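PDB 2IRY: multifunctional non-homologous end joining DNA repair protein LigD from Mycobacterium tuberculosis, which probably works with Ku to repair DNA double-strand breaks by end joining, this chain being its primase-polymerase domain, here holding dGTP and manganese. Local coordinates for residues A[239-244]-A[253-258]. Numbering follows the deposited sequence.
Sequences TTIAPY and TVAAPR. With DGT (2'-deoxyguanosine-5'-triphosphate), chain D.
Pro243 and Ala255 bring the two backbones closest, their CA atoms 5.0 Å apart, where residues 241-244 pass over 254-257 with end-to-end directions 77° apart. One backbone hydrogen bond spans the crossing: Tyr244 N gives its proton to Ala255 O over 2.7 Å, nearly straight at 169° and in the carbonyl plane. Beside it, the Ala255 methyl points into 239-244, with CB 3.5 Å from Ala242 O and 4.1 Å from Ile241 CG2.

On the far side of the bond, Tyr244 starts out away from 253-258, but with CG beside its own backbone N (chi1 -60°) the ring swings back over Pro257. The proline CD lies over one ring face, 4.0 Å from the centroid and shifted toward the rim, a CH-pi contact. The proline CG reaches further out, to 3.5 Å from Tyr244 CZ, underneath the phenol end. The hydroxyl itself hydrogen-bonds Asp285, while helix 273-283 adds Ile280 to the ring's surroundings. Val254 completes the packing by laying CG1, anti to its backbone N, against Tyr244 CA and O; that carbonyl also accepts a hydrogen bond from Tyr35 OH of helix 29-47.

Toward the nucleotide, Ile241 CG2 stands 3.9 Å from O1B of the dGTP beta-phosphate, and Thr239 OG1 lies 3.0 Å from guanine N7, in keeping with the substrate-binding role inferred for this threonine. Thus 239-244 runs from the guanine, with Ile241 turned to the beta-phosphate, into the buried interior, where the chain leaving strand 240-241, of the four-stranded sheet, meets the chain entering strand 256-257, which pairs with 171-174 in the larger mixed sheet. The crossing rests on a single buried polar bond flanked by apolar contacts, which ties the wall of the nucleotide pocket to the domain core.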
ATOM      1  N   THR A 239       0.164  -8.276   3.687  1.00 14.14           N
ATOM      2  CA  THR A 239       0.206  -6.787   3.685  1.00 15.78           C
ATOM      3  C   THR A 239       0.595  -6.317   2.302  1.00 15.93           C
ATOM      4  O   THR A 239       1.259  -7.061   1.548  1.00 16.59           O
ATOM      5  CB  THR A 239       1.211  -6.199   4.718  1.00 17.18           C
ATOM      6  OG1 THR A 239       2.545  -6.660   4.438  1.00 20.72           O
ATOM      7  CG2 THR A 239       0.842  -6.609   6.058  1.00 16.86           C
ATOM      8  N   THR A 240       0.196  -5.086   1.969  1.00 15.17           N
ATOM      9  CA  THR A 240       0.428  -4.509   0.640  1.00 13.21           C
ATOM     10  C   THR A 240       0.952  -3.093   0.841  1.00 12.43           C
ATOM     11  O   THR A 240       0.492  -2.375   1.743  1.00 10.43           O
ATOM     12  CB  THR A 240      -0.909  -4.517  -0.168  1.00 14.24           C
ATOM     13  OG1 THR A 240      -1.306  -5.886  -0.407  1.00 15.06           O
ATOM     14  CG2 THR A 240      -0.770  -3.789  -1.485  1.00 13.41           C
ATOM     15  N   ILE A 241       1.916  -2.692   0.007  1.00 11.62           N
ATOM     16  CA  ILE A 241       2.466  -1.330   0.054  1.00 10.54           C
ATOM     17  C   ILE A 241       1.351  -0.279   0.152  1.00 10.55           C
ATOM     18  O   ILE A 241       0.356  -0.318  -0.610  1.00 10.01           O
ATOM     19  CB  ILE A 241       3.387  -1.062  -1.184  1.00 11.73           C
ATOM     20  CG1 ILE A 241       4.183   0.227  -0.968  1.00 12.18           C
ATOM     21  CG2 ILE A 241       2.557  -1.061  -2.505  1.00  9.96           C
ATOM     22  CD1 ILE A 241       5.309   0.033   0.067  1.00 13.67           C
ATOM     23  N   ALA A 242       1.478   0.636   1.100  1.00  9.39           N
ATOM     24  CA  ALA A 242       0.422   1.631   1.310  1.00 11.94           C
ATOM     25  C   ALA A 242       0.430   2.657   0.197  1.00 11.55           C
ATOM     26  O   ALA A 242       1.500   3.051  -0.245  1.00 10.62           O
ATOM     27  CB  ALA A 242       0.592   2.329   2.658  1.00 12.32           C
ATOM     28  N   PRO A 243      -0.766   3.074  -0.269  1.00 12.19           N
ATOM     29  CA  PRO A 243      -0.788   4.250  -1.164  1.00 11.69           C
ATOM     30  C   PRO A 243       0.022   5.442  -0.599  1.00 10.97           C
ATOM     31  O   PRO A 243      -0.054   5.739   0.597  1.00 11.84           O
ATOM     32  CB  PRO A 243      -2.275   4.602  -1.227  1.00 11.92           C
ATOM     33  CG  PRO A 243      -2.972   3.212  -1.094  1.00 13.07           C
ATOM     34  CD  PRO A 243      -2.126   2.554   0.002  1.00 12.51           C
ATOM     35  N   TYR A 244       0.798   6.092  -1.467  1.00  9.71           N
ATOM     36  CA  TYR A 244       1.684   7.245  -1.135  1.00  9.70           C
ATOM     37  C   TYR A 244       3.017   6.820  -0.490  1.00  8.70           C
ATOM     38  O   TYR A 244       3.934   7.648  -0.360  1.00 10.22           O
ATOM     39  CB  TYR A 244       0.995   8.341  -0.312  1.00  9.82           C
ATOM     40  CG  TYR A 244      -0.191   8.949  -1.014  1.00 10.49           C
ATOM     41  CD1 TYR A 244       0.001   9.887  -2.039  1.00 11.73           C
ATOM     42  CD2 TYR A 244      -1.498   8.548  -0.711  1.00 10.45           C
ATOM     43  CE1 TYR A 244      -1.092  10.438  -2.734  1.00 12.88           C
ATOM     44  CE2 TYR A 244      -2.600   9.101  -1.395  1.00 12.71           C
ATOM     45  CZ  TYR A 244      -2.379  10.046  -2.383  1.00 11.06           C
ATOM     46  OH  TYR A 244      -3.409  10.606  -3.065  1.00 12.64           O
ATOM     47  N   THR A 253      10.564   6.118  -6.257  1.00  9.42           N
ATOM     48  CA  THR A 253       9.205   6.013  -6.812  1.00  9.67           C
ATOM     49  C   THR A 253       8.203   5.775  -5.687  1.00  9.25           C
ATOM     50  O   THR A 253       8.593   5.433  -4.564  1.00  9.66           O
ATOM     51  CB  THR A 253       9.122   4.904  -7.885  1.00  9.33           C
ATOM     52  OG1 THR A 253       9.675   3.709  -7.347  1.00 11.07           O
ATOM     53  CG2 THR A 253       9.903   5.323  -9.195  1.00 11.98           C
ATOM     54  N   VAL A 254       6.915   5.904  -6.013  1.00  9.95           N
ATOM     55  CA  VAL A 254       5.835   5.914  -5.008  1.00 10.16           C
ATOM     56  C   VAL A 254       4.670   5.025  -5.479  1.00 10.18           C
ATOM     57  O   VAL A 254       4.417   4.917  -6.708  1.00  9.23           O
ATOM     58  CB  VAL A 254       5.348   7.394  -4.771  1.00  9.73           C
ATOM     59  CG1 VAL A 254       3.993   7.418  -3.977  1.00 10.91           C
ATOM     60  CG2 VAL A 254       6.431   8.224  -4.018  1.00 12.16           C
ATOM     61  N   ALA A 255       3.988   4.391  -4.521  1.00 10.55           N
ATOM     62  CA  ALA A 255       2.700   3.746  -4.777  1.00 10.61           C
ATOM     63  C   ALA A 255       1.676   4.884  -5.014  1.00 11.27           C
ATOM     64  O   ALA A 255       1.052   5.413  -4.067  1.00 11.78           O
ATOM     65  CB  ALA A 255       2.321   2.858  -3.594  1.00 11.53           C
ATOM     66  N   ALA A 256       1.533   5.273  -6.281  1.00 10.64           N
ATOM     67  CA  ALA A 256       0.894   6.557  -6.641  1.00 11.17           C
ATOM     68  C   ALA A 256      -0.523   6.359  -7.198  1.00 11.64           C
ATOM     69  O   ALA A 256      -0.689   5.683  -8.230  1.00 10.26           O
ATOM     70  CB  ALA A 256       1.778   7.327  -7.685  1.00 11.63           C
ATOM     71  N   PRO A 257      -1.557   6.967  -6.550  1.00 11.58           N
ATOM     72  CA  PRO A 257      -2.885   6.901  -7.188  1.00 11.96           C
ATOM     73  C   PRO A 257      -2.906   7.546  -8.564  1.00 12.26           C
ATOM     74  O   PRO A 257      -2.262   8.593  -8.762  1.00 12.51           O
ATOM     75  CB  PRO A 257      -3.809   7.697  -6.231  1.00 12.30           C
ATOM     76  CG  PRO A 257      -3.081   7.726  -4.932  1.00 12.41           C
ATOM     77  CD  PRO A 257      -1.586   7.670  -5.250  1.00 12.31           C
ATOM     78  N   ARG A 258      -3.630   6.907  -9.501  1.00 10.84           N
ATOM     79  CA  ARG A 258      -3.785   7.405 -10.888  1.00 12.49           C
ATOM     80  C   ARG A 258      -5.252   7.579 -11.272  1.00 12.68           C
ATOM     81  O   ARG A 258      -6.141   7.018 -10.637  1.00 12.95           O
ATOM     82  CB  ARG A 258      -3.120   6.446 -11.905  1.00 11.95           C
ATOM     83  CG  ARG A 258      -1.711   5.944 -11.508  1.00 12.67           C
ATOM     84  CD  ARG A 258      -0.727   7.082 -11.281  1.00 11.25           C
ATOM     85  NE  ARG A 258      -0.324   7.734 -12.530  1.00 12.87           N
ATOM     86  CZ  ARG A 258       0.768   7.406 -13.216  1.00 14.86           C
ATOM     87  NH1 ARG A 258       1.568   6.434 -12.797  1.00 14.49           N
ATOM     88  NH2 ARG A 258       1.059   8.052 -14.330  1.00 15.70           N
TER
HETATM   89  PG  DGT D1102       5.376  -5.044  -8.231  0.80 38.84           P
HETATM   90  O1G DGT D1102       6.718  -4.819  -8.875  0.80 38.25           O
HETATM   91  O2G DGT D1102       4.942  -6.493  -8.307  0.80 39.62           O
HETATM   92  O3G DGT D1102       4.331  -4.039  -8.669  0.80 39.75           O
HETATM   93  O3B DGT D1102       5.607  -4.691  -6.657  0.80 39.21           O
HETATM   94  PB  DGT D1102       4.555  -4.970  -5.449  0.80 38.42           P
HETATM   95  O1B DGT D1102       4.572  -3.790  -4.512  0.80 35.35           O
HETATM   96  O2B DGT D1102       3.213  -5.437  -5.960  0.80 36.10           O
HETATM   97  O3A DGT D1102       5.226  -6.239  -4.685  0.80 39.97           O
HETATM   98  PA  DGT D1102       6.653  -6.142  -3.927  0.80 40.88           P
HETATM   99  O1A DGT D1102       7.152  -7.533  -3.614  0.80 42.06           O
HETATM  100  O2A DGT D1102       7.563  -5.249  -4.743  0.80 41.91           O
HETATM  101  O5' DGT D1102       6.240  -5.418  -2.527  0.80 40.93           O
HETATM  102  C5' DGT D1102       5.368  -6.046  -1.568  0.50 40.34           C
HETATM  103  C4' DGT D1102       5.453  -7.574  -1.596  0.50 39.32           C
HETATM  104  O4' DGT D1102       6.300  -8.063  -0.551  0.50 39.26           O
HETATM  105  C3' DGT D1102       4.119  -8.282  -1.460  0.50 39.05           C
HETATM  106  O3' DGT D1102       3.643  -8.657  -2.752  0.50 38.26           O
HETATM  107  C2' DGT D1102       4.408  -9.513  -0.619  0.50 38.63           C
HETATM  108  C1' DGT D1102       5.769  -9.253   0.024  0.50 38.22           C
HETATM  109  N9  DGT D1102       5.645  -9.009   1.480  0.50 37.92           N
HETATM  110  C8  DGT D1102       4.686  -8.274   2.070  0.50 37.31           C
HETATM  111  N7  DGT D1102       4.836  -8.224   3.414  0.50 36.68           N
HETATM  112  C5  DGT D1102       5.929  -8.948   3.702  0.50 37.51           C
HETATM  113  C6  DGT D1102       6.657  -9.302   4.941  0.50 37.53           C
HETATM  114  O6  DGT D1102       6.239  -8.886   6.036  0.50 37.07           O
HETATM  115  N1  DGT D1102       7.757 -10.069   4.842  0.50 37.64           N
HETATM  116  C2  DGT D1102       8.206 -10.522   3.647  0.50 37.33           C
HETATM  117  N2  DGT D1102       9.323 -11.286   3.621  0.50 37.38           N
HETATM  118  N3  DGT D1102       7.592 -10.230   2.463  0.50 37.38           N
HETATM  119  C4  DGT D1102       6.469  -9.463   2.430  0.50 37.80           C